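Local coordinates for protein multisubunit Na+/H+ antiporter, A subunit (Anoxybacillus flavithermus, PDB 6Z16) that probably takes part in exchanging sodium ions for protons across the cell membrane, as subunit A of the multisubunit Mrp (CPA3) antiporter, at residues A[98-103]-A[156-161]; A[30-35]-A[85-90]; A[462-467]-A[562-567]; A[317-322]-A[575-580]. All coordinates share one frame; numbering follows the deposited sequence.

Contact 1 of 4, residues A[98-103]-A[156-161]; sequences SFDAYV and SDHLIA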
loop_
_atom_site.group_PDB
_atom_site.type_symbol
_atom_site.label_atom_id
_atom_site.label_comp_id
_atom_site.label_asym_id
_atom_site.label_seq_id
_atom_site.Cartn_x
_atom_site.Cartn_y
_atom_site.Cartn_z
ATOM N N SER A 98 44.624 51.935 -58.863
ATOM C CA SER A 98 43.850 53.042 -59.385
ATOM C C SER A 98 43.739 52.897 -60.892
ATOM O O SER A 98 44.447 52.107 -61.515
ATOM C CB SER A 98 44.493 54.378 -59.012
ATOM O OG SER A 98 44.522 54.544 -57.608
ATOM N N PHE A 99 42.812 53.644 -61.475
ATOM C CA PHE A 99 42.836 53.936 -62.900
ATOM C C PHE A 99 43.623 55.226 -63.041
ATOM O O PHE A 99 43.090 56.325 -62.891
ATOM C CB PHE A 99 41.430 54.067 -63.463
ATOM C CG PHE A 99 40.691 52.779 -63.522
ATOM C CD1 PHE A 99 40.920 51.890 -64.552
ATOM C CD2 PHE A 99 39.769 52.453 -62.550
ATOM C CE1 PHE A 99 40.242 50.698 -64.614
ATOM C CE2 PHE A 99 39.083 51.258 -62.607
ATOM C CZ PHE A 99 39.323 50.381 -63.641
ATOM N N ASP A 100 44.924 55.090 -63.248
ATOM C CA ASP A 100 45.720 56.258 -63.561
ATOM C C ASP A 100 45.638 56.537 -65.054
ATOM O O ASP A 100 45.289 55.669 -65.856
ATOM C CB ASP A 100 47.175 56.059 -63.149
ATOM C CG ASP A 100 47.354 55.934 -61.662
ATOM O OD1 ASP A 100 46.533 56.490 -60.913
ATOM O OD2 ASP A 100 48.332 55.283 -61.239
ATOM N N ALA A 101 45.956 57.771 -65.422
ATOM C CA ALA A 101 46.019 58.168 -66.818
ATOM C C ALA A 101 47.169 59.143 -66.978
ATOM O O ALA A 101 47.283 60.104 -66.212
ATOM C CB ALA A 101 44.707 58.796 -67.292
ATOM N N TYR A 102 48.020 58.882 -67.962
ATOM C CA TYR A 102 49.193 59.693 -68.238
ATOM C C TYR A 102 49.198 59.973 -69.726
ATOM O O TYR A 102 49.085 59.046 -70.531
ATOM C CB TYR A 102 50.470 58.964 -67.823
ATOM C CG TYR A 102 51.750 59.737 -67.975
ATOM C CD1 TYR A 102 52.112 60.698 -67.049
ATOM C CD2 TYR A 102 52.616 59.476 -69.021
ATOM C CE1 TYR A 102 53.297 61.392 -67.168
ATOM C CE2 TYR A 102 53.801 60.165 -69.154
ATOM C CZ TYR A 102 54.137 61.123 -68.224
ATOM O OH TYR A 102 55.321 61.808 -68.349
ATOM N N VAL A 103 49.297 61.245 -70.088
ATOM C CA VAL A 103 49.188 61.669 -71.473
ATOM C C VAL A 103 50.463 62.404 -71.845
ATOM O O VAL A 103 50.779 63.454 -71.266
ATOM C CB VAL A 103 47.951 62.545 -71.706
ATOM C CG1 VAL A 103 47.962 63.083 -73.091
ATOM C CG2 VAL A 103 46.688 61.735 -71.491
ATOM N N SER A 156 46.781 54.386 -70.231
ATOM C CA SER A 156 46.898 53.881 -68.869
ATOM C C SER A 156 48.311 54.006 -68.322
ATOM O O SER A 156 49.297 53.775 -69.024
ATOM C CB SER A 156 46.462 52.421 -68.798
ATOM O OG SER A 156 46.561 51.936 -67.475
ATOM N N ASP A 157 48.391 54.354 -67.046
ATOM C CA ASP A 157 49.635 54.471 -66.308
ATOM C C ASP A 157 49.771 53.397 -65.233
ATOM O O ASP A 157 50.881 53.148 -64.753
ATOM C CB ASP A 157 49.714 55.883 -65.705
ATOM C CG ASP A 157 50.962 56.125 -64.908
ATOM O OD1 ASP A 157 52.031 56.220 -65.521
ATOM O OD2 ASP A 157 50.871 56.217 -63.669
ATOM N N HIS A 158 48.687 52.716 -64.892
ATOM C CA HIS A 158 48.705 51.618 -63.943
ATOM C C HIS A 158 48.799 50.305 -64.707
ATOM O O HIS A 158 48.215 50.168 -65.784
ATOM C CB HIS A 158 47.437 51.646 -63.096
ATOM C CG HIS A 158 47.464 50.717 -61.928
ATOM N ND1 HIS A 158 48.085 51.036 -60.741
ATOM C CD2 HIS A 158 46.952 49.476 -61.766
ATOM C CE1 HIS A 158 47.938 50.038 -59.892
ATOM N NE2 HIS A 158 47.263 49.074 -60.493
ATOM N N LEU A 159 49.524 49.336 -64.146
ATOM C CA LEU A 159 49.765 48.083 -64.858
ATOM C C LEU A 159 48.550 47.161 -64.846
ATOM O O LEU A 159 48.253 46.515 -65.858
ATOM C CB LEU A 159 50.981 47.369 -64.268
ATOM C CG LEU A 159 52.341 47.996 -64.567
ATOM C CD1 LEU A 159 53.447 47.326 -63.784
ATOM C CD2 LEU A 159 52.627 47.914 -66.045
ATOM N N ILE A 160 47.835 47.084 -63.722
ATOM C CA ILE A 160 46.660 46.216 -63.643
ATOM C C ILE A 160 45.505 46.801 -64.448
ATOM O O ILE A 160 44.756 46.066 -65.103
ATOM C CB ILE A 160 46.293 45.947 -62.165
ATOM C CG1 ILE A 160 47.241 44.916 -61.555
ATOM C CG2 ILE A 160 44.865 45.456 -61.985
ATOM C CD1 ILE A 160 48.451 45.474 -60.877
ATOM N N ALA A 161 45.380 48.131 -64.466
ATOM C CA ALA A 161 44.384 48.775 -65.318
ATOM C C ALA A 161 44.696 48.561 -66.793
ATOM O O ALA A 161 43.787 48.309 -67.597
ATOM C CB ALA A 161 44.310 50.265 -64.998
#
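Asp157 meets strand 97-103 with its CG anti to the backbone N (chi1 180°), which reaches the carboxylate out from the short link between helices 136-155 and 159-177. Asp100, coming from the strand, holds CG beside its own N instead (chi1 -65°). The two acids touch first through their methylenes, CB of Asp100 lying 3.6 Å from CB of Asp157, with the carboxylate planes turned 42° apart. Their OD2 atoms also come within 3.6 Å of each other. Two charges so near would repel, but Arg221, which touches Asp157, probably offsets this. The imidazole of His158 may help as well, since Asp100 OD2 stands at its edge, near the ring plane, 4.3 Å from ND1. The same ring has the strand backbone over one face, Ser98 O lying 3.3 Å from His158 CG; a flat ring lets the carbonyl oxygen sit there. Tyr102 meets Asp157 chiefly through its methylene, CB of Tyr102 lying 3.8 Å from CB of Asp157, before its ring leads off toward Arg86 and Arg221. At the other end, the small Ala161 lets the Phe99 ring pass close by, CD1 of Phe99 lying 3.8 Å from CB of Ala161, and Phe99 also touches a bound phosphatidylethanolamine. Within the link, Ser156 OG donates to His158 O over 3.0 Å, in the carbonyl plane on a lone pair, and so braces the turn just before the helix. His158 holds the N-cap position there. The arrangement is that of a β-hairpin strand laid across the N-terminal end of a predicted transmembrane helix, beside a lipid site.

Contact 2 of 4, residues A[30-35]-A[85-90]; sequences TLHIAM and IRATMP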
loop_
_atom_site.group_PDB
_atom_site.type_symbol
_atom_site.label_atom_id
_atom_site.label_comp_id
_atom_site.label_asym_id
_atom_site.label_seq_id
_atom_site.Cartn_x
_atom_site.Cartn_y
_atom_site.Cartn_z
ATOM N N THR A 30 37.663 65.907 -66.910
ATOM C CA THR A 30 37.094 65.959 -68.261
ATOM C C THR A 30 37.658 64.853 -69.164
ATOM O O THR A 30 37.099 64.561 -70.227
ATOM C CB THR A 30 37.297 67.365 -68.869
ATOM O OG1 THR A 30 36.984 68.347 -67.877
ATOM C CG2 THR A 30 36.350 67.634 -70.030
ATOM N N LEU A 31 38.695 64.148 -68.720
ATOM C CA LEU A 31 39.140 62.967 -69.442
ATOM C C LEU A 31 38.623 61.683 -68.815
ATOM O O LEU A 31 38.685 60.626 -69.454
ATOM C CB LEU A 31 40.675 62.935 -69.543
ATOM C CG LEU A 31 41.616 62.790 -68.347
ATOM C CD1 LEU A 31 41.984 61.337 -68.097
ATOM C CD2 LEU A 31 42.869 63.619 -68.553
ATOM N N HIS A 32 38.122 61.757 -67.579
ATOM C CA HIS A 32 37.431 60.625 -66.983
ATOM C C HIS A 32 36.128 60.345 -67.709
ATOM O O HIS A 32 35.696 59.190 -67.786
ATOM C CB HIS A 32 37.158 60.894 -65.506
ATOM C CG HIS A 32 38.393 61.026 -64.674
ATOM N ND1 HIS A 32 38.361 61.431 -63.358
ATOM C CD2 HIS A 32 39.697 60.811 -64.970
ATOM C CE1 HIS A 32 39.591 61.459 -62.878
ATOM N NE2 HIS A 32 40.419 61.088 -63.836
ATOM N N ILE A 33 35.495 61.385 -68.250
ATOM C CA ILE A 33 34.275 61.239 -69.031
ATOM C C ILE A 33 34.634 61.125 -70.505
ATOM O O ILE A 33 33.768 61.233 -71.378
ATOM C CB ILE A 33 33.289 62.395 -68.755
ATOM C CG1 ILE A 33 33.952 63.771 -68.894
ATOM C CG2 ILE A 33 32.676 62.254 -67.377
ATOM C CD1 ILE A 33 33.752 64.458 -70.235
ATOM N N ALA A 34 35.921 60.928 -70.788
ATOM C CA ALA A 34 36.393 60.593 -72.122
ATOM C C ALA A 34 36.846 59.148 -72.238
ATOM O O ALA A 34 36.657 58.532 -73.292
ATOM C CB ALA A 34 37.548 61.516 -72.525
ATOM N N MET A 35 37.438 58.597 -71.178
ATOM C CA MET A 35 37.835 57.195 -71.197
ATOM C C MET A 35 36.630 56.276 -71.058
ATOM O O MET A 35 36.588 55.203 -71.671
ATOM C CB MET A 35 38.834 56.918 -70.077
ATOM C CG MET A 35 40.185 57.569 -70.252
ATOM S SD MET A 35 41.232 57.254 -68.825
ATOM C CE MET A 35 41.491 55.491 -68.981
ATOM N N ILE A 85 49.910 65.270 -69.048
ATOM C CA ILE A 85 48.588 65.387 -68.436
ATOM C C ILE A 85 48.339 64.151 -67.582
ATOM O O ILE A 85 48.283 63.033 -68.104
ATOM C CB ILE A 85 47.491 65.553 -69.495
ATOM C CG1 ILE A 85 47.784 66.774 -70.363
ATOM C CG2 ILE A 85 46.135 65.668 -68.841
ATOM C CD1 ILE A 85 47.893 68.065 -69.584
ATOM N N ARG A 86 48.177 64.350 -66.277
ATOM C CA ARG A 86 48.053 63.256 -65.324
ATOM C C ARG A 86 46.688 63.290 -64.654
ATOM O O ARG A 86 46.182 64.360 -64.309
ATOM C CB ARG A 86 49.154 63.332 -64.269
ATOM C CG ARG A 86 50.545 63.132 -64.831
ATOM C CD ARG A 86 51.621 63.233 -63.765
ATOM N NE ARG A 86 51.534 62.152 -62.790
ATOM C CZ ARG A 86 51.189 62.323 -61.519
ATOM N NH1 ARG A 86 50.902 63.536 -61.066
ATOM N NH2 ARG A 86 51.130 61.284 -60.699
ATOM N N ALA A 87 46.097 62.112 -64.466
ATOM C CA ALA A 87 44.790 62.000 -63.835
ATOM C C ALA A 87 44.714 60.687 -63.073
ATOM O O ALA A 87 45.417 59.728 -63.388
ATOM C CB ALA A 87 43.662 62.089 -64.862
ATOM N N THR A 88 43.836 60.646 -62.069
ATOM C CA THR A 88 43.779 59.515 -61.149
ATOM C C THR A 88 42.337 59.268 -60.730
ATOM O O THR A 88 41.637 60.208 -60.351
ATOM C CB THR A 88 44.650 59.787 -59.913
ATOM O OG1 THR A 88 45.998 60.050 -60.318
ATOM C CG2 THR A 88 44.662 58.596 -58.978
ATOM N N MET A 89 41.895 58.013 -60.798
ATOM C CA MET A 89 40.599 57.599 -60.256
ATOM C C MET A 89 40.787 56.315 -59.458
ATOM O O MET A 89 40.943 55.240 -60.057
ATOM C CB MET A 89 39.577 57.388 -61.364
ATOM C CG MET A 89 38.205 57.002 -60.856
ATOM S SD MET A 89 36.988 56.728 -62.156
ATOM C CE MET A 89 36.683 58.406 -62.693
ATOM N N PRO A 90 40.775 56.375 -58.124
ATOM C CA PRO A 90 41.149 55.193 -57.331
ATOM C C PRO A 90 40.074 54.119 -57.375
ATOM O O PRO A 90 38.883 54.420 -57.414
ATOM C CB PRO A 90 41.312 55.758 -55.917
ATOM C CG PRO A 90 40.406 56.932 -55.888
ATOM C CD PRO A 90 40.440 57.525 -57.268
#
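His32 presses its imidazole into strand 85-90, and three residues of the strand gather round the ring. NE2 of His32 lies 3.5 Å from CB of Ala87. On the next ring atom, CE1 of His32 is 3.5 Å from Thr88 O. ND1 of His32, in turn, is 3.5 Å from CE of Met89. The methionine chain runs out extended and then bends at its last torsion (chi3 -73°), and this turn brings the methyl back to the ring. Its sulfur stays above the imidazole face at a distance, SD to the centroid of the His32 ring being 5.3 Å. The two side chains run alongside with opposite headings, a fit that an unbranched, flexible residue can make. Next along, Leu31 supplies the purely aliphatic half: its CD1 meets CB of Ala87 at 3.7 Å and its CD2 meets CG2 of Ile85 at 3.9 Å. Ala87 CB thus touches both the leucine and the histidine, and its small size lets both come close. Farther out, Tyr71 and Tyr75 pack on Leu31, while Ala101 of the neighbouring strand touches it from the hairpin. Backbone bonds from Ile85, Ala87 and Met89 to strand 97-103 hold the receiving surface in shape. With no hydrogen bond found between the two segments, the join rests largely on shape and dispersion, with the carbonyl of Thr88 the one polar atom close to the imidazole.

Contact 3 of 4, residues A[462-467]-A[562-567]; sequences FTFLYS and FGLVLY
Apolar packing carries most of the contact between Phe464 and Leu465 of one helix and Gly563, Leu564, Leu566 and Tyr567 of the other. Phe464 reaches across with its ring tip: CZ lies 3.7 Å from CD1 of Leu564. Leu465 approaches Tyr567 at about a right angle, its CD1 standing at the edge of the phenol ring, near the ring plane, 3.7 Å from CD1 of Tyr567. The other leucine methyl, CD2, meets CD2 of Leu566 more loosely at 4.3 Å. Side chain against backbone is the second kind of contact. Gly563 has no side chain, so the Phe464 ring can come right up to the main chain, CD2 of Phe464 lying 3.6 Å from CA of Gly563. The CG of Phe464 is anti to the backbone N (chi1 -177°), a setting that extends the ring toward this glycine.

Polar bonds stay outside the interface proper. Ser467 OG donates to Phe464 O over 2.6 Å, tilted from the carbonyl plane, within its own helix, and the hydroxyl of Tyr567 hydrogen-bonds with Ser472 OG, so the phenol offers apolar carbon to Leu465 and a polar end elsewhere. The segment axes come within 8.9 Å and cross at -51°. Around the pair, Ala421 of helix 407-421 packs on Phe464, Trp573 touches both Leu465 and Leu566, and Ile461 extends the join along helix 451-472, while the Leu564 side of helix 552-567 lies on the surface.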
loop_
_atom_site.group_PDB
_atom_site.type_symbol
_atom_site.label_atom_id
_atom_site.label_comp_id
_atom_site.label_asym_id
_atom_site.label_seq_id
_atom_site.Cartn_x
_atom_site.Cartn_y
_atom_site.Cartn_z
ATOM N N PHE A 462 60.650 41.294 -101.777
ATOM C CA PHE A 462 59.460 40.472 -101.634
ATOM C C PHE A 462 58.237 41.354 -101.478
ATOM O O PHE A 462 57.205 41.106 -102.125
ATOM C CB PHE A 462 59.627 39.556 -100.424
ATOM C CG PHE A 462 60.767 38.576 -100.547
ATOM C CD1 PHE A 462 61.203 38.131 -101.785
ATOM C CD2 PHE A 462 61.440 38.144 -99.414
ATOM C CE1 PHE A 462 62.262 37.248 -101.887
ATOM C CE2 PHE A 462 62.500 37.261 -99.511
ATOM C CZ PHE A 462 62.911 36.816 -100.748
ATOM N N THR A 463 58.418 42.475 -100.751
ATOM C CA THR A 463 57.347 43.431 -100.501
ATOM C C THR A 463 56.770 43.935 -101.806
ATOM O O THR A 463 55.583 43.689 -102.098
ATOM C CB THR A 463 57.865 44.592 -99.657
ATOM O OG1 THR A 463 58.377 44.091 -98.418
ATOM C CG2 THR A 463 56.748 45.559 -99.365
ATOM N N PHE A 464 57.669 44.423 -102.685
ATOM C CA PHE A 464 57.269 45.052 -103.938
ATOM C C PHE A 464 56.471 44.085 -104.779
ATOM O O PHE A 464 55.399 44.454 -105.285
ATOM C CB PHE A 464 58.497 45.538 -104.705
ATOM C CG PHE A 464 58.166 46.260 -105.980
ATOM C CD1 PHE A 464 57.750 47.580 -105.957
ATOM C CD2 PHE A 464 58.262 45.615 -107.203
ATOM C CE1 PHE A 464 57.445 48.243 -107.131
ATOM C CE2 PHE A 464 57.954 46.270 -108.377
ATOM C CZ PHE A 464 57.545 47.585 -108.341
ATOM N N LEU A 465 56.868 42.799 -104.720
ATOM C CA LEU A 465 56.293 41.770 -105.575
ATOM C C LEU A 465 54.800 41.656 -105.351
ATOM O O LEU A 465 54.019 41.944 -106.271
ATOM C CB LEU A 465 56.978 40.430 -105.334
ATOM C CG LEU A 465 56.411 39.299 -106.188
ATOM C CD1 LEU A 465 56.563 39.614 -107.661
ATOM C CD2 LEU A 465 57.097 37.993 -105.851
ATOM N N TYR A 466 54.386 41.445 -104.086
ATOM C CA TYR A 466 52.963 41.192 -103.883
ATOM C C TYR A 466 52.168 42.458 -104.106
ATOM O O TYR A 466 51.111 42.403 -104.751
ATOM C CB TYR A 466 52.657 40.580 -102.508
ATOM C CG TYR A 466 53.015 41.374 -101.266
ATOM C CD1 TYR A 466 54.167 41.094 -100.555
ATOM C CD2 TYR A 466 52.187 42.382 -100.785
ATOM C CE1 TYR A 466 54.475 41.783 -99.404
ATOM C CE2 TYR A 466 52.515 43.100 -99.662
ATOM C CZ TYR A 466 53.660 42.797 -98.977
ATOM O OH TYR A 466 53.978 43.503 -97.845
ATOM N N SER A 467 52.769 43.605 -103.753
ATOM C CA SER A 467 52.079 44.874 -103.909
ATOM C C SER A 467 51.862 45.162 -105.377
ATOM O O SER A 467 50.730 45.463 -105.783
ATOM C CB SER A 467 52.866 45.990 -103.230
ATOM O OG SER A 467 54.116 46.168 -103.858
ATOM N N PHE A 562 64.888 45.242 -109.301
ATOM C CA PHE A 562 64.840 43.804 -109.089
ATOM C C PHE A 562 63.411 43.314 -108.895
ATOM O O PHE A 562 63.079 42.208 -109.332
ATOM C CB PHE A 562 65.730 43.415 -107.910
ATOM C CG PHE A 562 67.205 43.552 -108.187
ATOM C CD1 PHE A 562 67.690 43.630 -109.485
ATOM C CD2 PHE A 562 68.104 43.615 -107.146
ATOM C CE1 PHE A 562 69.045 43.764 -109.726
ATOM C CE2 PHE A 562 69.457 43.748 -107.377
ATOM C CZ PHE A 562 69.928 43.823 -108.668
ATOM N N GLY A 563 62.536 44.137 -108.310
ATOM C CA GLY A 563 61.132 43.771 -108.258
ATOM C C GLY A 563 60.468 43.800 -109.622
ATOM O O GLY A 563 59.603 42.967 -109.916
ATOM N N LEU A 564 60.866 44.754 -110.477
ATOM C CA LEU A 564 60.375 44.773 -111.855
ATOM C C LEU A 564 60.827 43.546 -112.639
ATOM O O LEU A 564 60.034 42.953 -113.380
ATOM C CB LEU A 564 60.819 46.050 -112.573
ATOM C CG LEU A 564 59.861 47.241 -112.712
ATOM C CD1 LEU A 564 59.512 47.921 -111.413
ATOM C CD2 LEU A 564 60.442 48.252 -113.691
ATOM N N VAL A 565 62.094 43.144 -112.494
ATOM C CA VAL A 565 62.544 41.965 -113.234
ATOM C C VAL A 565 62.115 40.667 -112.572
ATOM O O VAL A 565 62.247 39.600 -113.183
ATOM C CB VAL A 565 64.070 41.928 -113.439
ATOM C CG1 VAL A 565 64.544 43.192 -114.143
ATOM C CG2 VAL A 565 64.794 41.705 -112.135
ATOM N N LEU A 566 61.603 40.727 -111.343
ATOM C CA LEU A 566 61.076 39.547 -110.674
ATOM C C LEU A 566 59.589 39.342 -110.934
ATOM O O LEU A 566 59.125 38.196 -110.952
ATOM C CB LEU A 566 61.327 39.660 -109.169
ATOM C CG LEU A 566 61.036 38.462 -108.272
ATOM C CD1 LEU A 566 61.974 37.325 -108.618
ATOM C CD2 LEU A 566 61.168 38.849 -106.813
ATOM N N TYR A 567 58.832 40.421 -111.153
ATOM C CA TYR A 567 57.393 40.267 -111.338
ATOM C C TYR A 567 57.019 39.753 -112.726
ATOM O O TYR A 567 56.050 38.997 -112.854
ATOM C CB TYR A 567 56.669 41.585 -111.054
ATOM C CG TYR A 567 55.189 41.457 -111.302
ATOM C CD1 TYR A 567 54.419 40.616 -110.512
ATOM C CD2 TYR A 567 54.566 42.145 -112.337
ATOM C CE1 TYR A 567 53.078 40.460 -110.739
ATOM C CE2 TYR A 567 53.209 42.001 -112.568
ATOM C CZ TYR A 567 52.475 41.156 -111.760
ATOM O OH TYR A 567 51.128 40.985 -111.964
#

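Contact 4 of 4, residues A[317-322]-A[575-580]; sequences ASKQTD and KIYYRL
Tyr577 and Tyr578, successive on helix 574-583, offer their rings to the loop 317-322 in different ways. Tyr577 enters edge first: the backbone N of Lys319 lies in the plane of its ring at the edge, and CB of Lys319 is 3.6 Å from CE2 of Tyr577. The phenol oxygen goes furthest in, Tyr577 OH lying 3.3 Å from CB of Ser318. It is equally near the N of Lys319, but the angle is too poor for a hydrogen bond. Two further rings, Phe315 and Trp573, meet Tyr577 with steeply inclined planes, so this phenol is wedged among aromatic neighbours. Tyr578 receives the lysine ammonium instead. NZ of Lys319 is 3.8 Å from CD1 of Tyr578 and 4.3 Å from the centroid of that ring, 28° off the normal, an off-centre cation-pi contact. The lysine gets there by bending twice, at chi2 (-99°) and chi4 (-67°), and its CG also packs on CD1 of Tyr578 at 4.0 Å.

A long aliphatic chain ending in a charge thus suits a place beside two phenols, since its CB packs by Tyr577 while its CG and ammonium meet Tyr578. Ser318 is small enough to let the Tyr577 hydroxyl in, and it rests in turn on Leu465 and Tyr466 of helix 451-472. The contact fits the short helix 574-583, which follows predicted transmembrane helix 552-567, against the connection between helices 296-316 and 323-347, and so joins this later short helix to the antiporter-type helix bundle shared with complex I.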
loop_
_atom_site.group_PDB
_atom_site.type_symbol
_atom_site.label_atom_id
_atom_site.label_comp_id
_atom_site.label_asym_id
_atom_site.label_seq_id
_atom_site.Cartn_x
_atom_site.Cartn_y
_atom_site.Cartn_z
ATOM N N ALA A 317 53.326 36.409 -98.406
ATOM C CA ALA A 317 52.214 37.232 -98.876
ATOM C C ALA A 317 51.945 37.122 -100.371
ATOM O O ALA A 317 50.913 37.620 -100.823
ATOM C CB ALA A 317 52.461 38.693 -98.524
ATOM N N SER A 318 52.827 36.502 -101.148
ATOM C CA SER A 318 52.639 36.405 -102.589
ATOM C C SER A 318 51.988 35.101 -103.021
ATOM O O SER A 318 51.733 34.921 -104.214
ATOM C CB SER A 318 53.979 36.563 -103.308
ATOM O OG SER A 318 54.543 37.833 -103.060
ATOM N N LYS A 319 51.723 34.188 -102.090
ATOM C CA LYS A 319 51.130 32.903 -102.435
ATOM C C LYS A 319 49.612 32.970 -102.527
ATOM O O LYS A 319 49.008 32.157 -103.236
ATOM C CB LYS A 319 51.577 31.853 -101.403
ATOM C CG LYS A 319 51.254 30.386 -101.728
ATOM C CD LYS A 319 50.003 29.886 -101.003
ATOM C CE LYS A 319 49.765 28.400 -101.237
ATOM N NZ LYS A 319 49.410 28.099 -102.653
ATOM N N GLN A 320 48.992 33.941 -101.866
ATOM C CA GLN A 320 47.559 33.915 -101.645
ATOM C C GLN A 320 46.791 34.302 -102.904
ATOM O O GLN A 320 47.307 34.968 -103.803
ATOM C CB GLN A 320 47.198 34.844 -100.493
ATOM C CG GLN A 320 47.906 34.478 -99.209
ATOM C CD GLN A 320 47.523 33.104 -98.714
ATOM O OE1 GLN A 320 46.362 32.702 -98.794
ATOM N NE2 GLN A 320 48.500 32.370 -98.203
ATOM N N THR A 321 45.536 33.864 -102.959
ATOM C CA THR A 321 44.686 34.090 -104.116
ATOM C C THR A 321 43.487 34.983 -103.828
ATOM O O THR A 321 42.662 35.184 -104.724
ATOM C CB THR A 321 44.201 32.751 -104.694
ATOM O OG1 THR A 321 43.527 32.975 -105.937
ATOM C CG2 THR A 321 43.251 32.065 -103.731
ATOM N N ASP A 322 43.359 35.523 -102.619
ATOM C CA ASP A 322 42.325 36.498 -102.304
ATOM C C ASP A 322 42.950 37.716 -101.642
ATOM O O ASP A 322 44.076 37.666 -101.148
ATOM C CB ASP A 322 41.227 35.908 -101.411
ATOM C CG ASP A 322 41.768 35.288 -100.143
ATOM O OD1 ASP A 322 43.000 35.139 -100.013
ATOM O OD2 ASP A 322 40.953 34.953 -99.259
ATOM N N LYS A 575 55.293 27.348 -109.853
ATOM C CA LYS A 575 55.150 26.033 -109.234
ATOM C C LYS A 575 56.179 25.812 -108.133
ATOM O O LYS A 575 55.866 25.210 -107.095
ATOM C CB LYS A 575 55.273 24.941 -110.294
ATOM C CG LYS A 575 54.161 24.933 -111.322
ATOM C CD LYS A 575 52.834 24.612 -110.662
ATOM C CE LYS A 575 52.803 23.177 -110.170
ATOM N NZ LYS A 575 51.474 22.838 -109.591
ATOM N N ILE A 576 57.414 26.274 -108.357
ATOM C CA ILE A 576 58.467 26.193 -107.348
ATOM C C ILE A 576 58.068 26.982 -106.110
ATOM O O ILE A 576 58.239 26.522 -104.973
ATOM C CB ILE A 576 59.797 26.711 -107.929
ATOM C CG1 ILE A 576 60.199 25.912 -109.166
ATOM C CG2 ILE A 576 60.907 26.659 -106.887
ATOM C CD1 ILE A 576 61.355 26.531 -109.924
ATOM N N TYR A 577 57.483 28.162 -106.321
ATOM C CA TYR A 577 57.049 28.999 -105.212
ATOM C C TYR A 577 55.874 28.375 -104.469
ATOM O O TYR A 577 55.824 28.431 -103.235
ATOM C CB TYR A 577 56.688 30.390 -105.727
ATOM C CG TYR A 577 56.255 31.336 -104.646
ATOM C CD1 TYR A 577 57.182 31.931 -103.805
ATOM C CD2 TYR A 577 54.916 31.630 -104.460
ATOM C CE1 TYR A 577 56.782 32.798 -102.812
ATOM C CE2 TYR A 577 54.514 32.484 -103.476
ATOM C CZ TYR A 577 55.445 33.065 -102.653
ATOM O OH TYR A 577 55.024 33.920 -101.671
ATOM N N TYR A 578 54.932 27.762 -105.197
ATOM C CA TYR A 578 53.801 27.106 -104.543
ATOM C C TYR A 578 54.244 25.909 -103.708
ATOM O O TYR A 578 53.788 25.739 -102.570
ATOM C CB TYR A 578 52.758 26.669 -105.574
ATOM C CG TYR A 578 51.871 27.779 -106.095
ATOM C CD1 TYR A 578 51.845 29.025 -105.478
ATOM C CD2 TYR A 578 51.029 27.565 -107.179
ATOM C CE1 TYR A 578 51.023 30.037 -105.945
ATOM C CE2 TYR A 578 50.204 28.569 -107.652
ATOM C CZ TYR A 578 50.205 29.801 -107.031
ATOM O OH TYR A 578 49.384 30.801 -107.499
ATOM N N ARG A 579 55.154 25.086 -104.236
ATOM C CA ARG A 579 55.598 23.926 -103.469
ATOM C C ARG A 579 56.512 24.312 -102.309
ATOM O O ARG A 579 56.459 23.674 -101.251
ATOM C CB ARG A 579 56.268 22.908 -104.389
ATOM C CG ARG A 579 55.272 22.173 -105.268
ATOM C CD ARG A 579 55.928 21.143 -106.169
ATOM N NE ARG A 579 56.692 21.754 -107.248
ATOM C CZ ARG A 579 57.430 21.068 -108.113
ATOM N NH1 ARG A 579 57.497 19.747 -108.022
ATOM N NH2 ARG A 579 58.094 21.699 -109.070
ATOM N N LEU A 580 57.321 25.364 -102.453
ATOM C CA LEU A 580 58.134 25.786 -101.320
ATOM C C LEU A 580 57.306 26.526 -100.274
ATOM O O LEU A 580 57.678 26.530 -99.096
ATOM C CB LEU A 580 59.305 26.648 -101.809
ATOM C CG LEU A 580 60.545 26.844 -100.923
ATOM C CD1 LEU A 580 61.766 26.998 -101.808
ATOM C CD2 LEU A 580 60.448 28.034 -99.994
#

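Overall arrangement
The four contacts form two pairs, far apart in space. Contacts 1 and 2 lie 9 Å apart between centres and share the two-stranded hairpin: strand 85-90 receives residues 30-35 on the surface, while strand 97-103 meets the more buried link 156-161. Contacts 3 and 4 are 14 Å apart between centres and touch through Tyr466, Ala317 and Ser318, with contact 3 nested inside the loop closed by contact 4. About 45 to 50 Å separates the centres of one pair from those of the other. Chemistry follows place: acids, a histidine and some apolar packing in contact 1, apolar packing round an imidazole in contact 2, apolar helix packing in the partly buried contact 3, and tyrosines with a cation-pi in the buried contact 4.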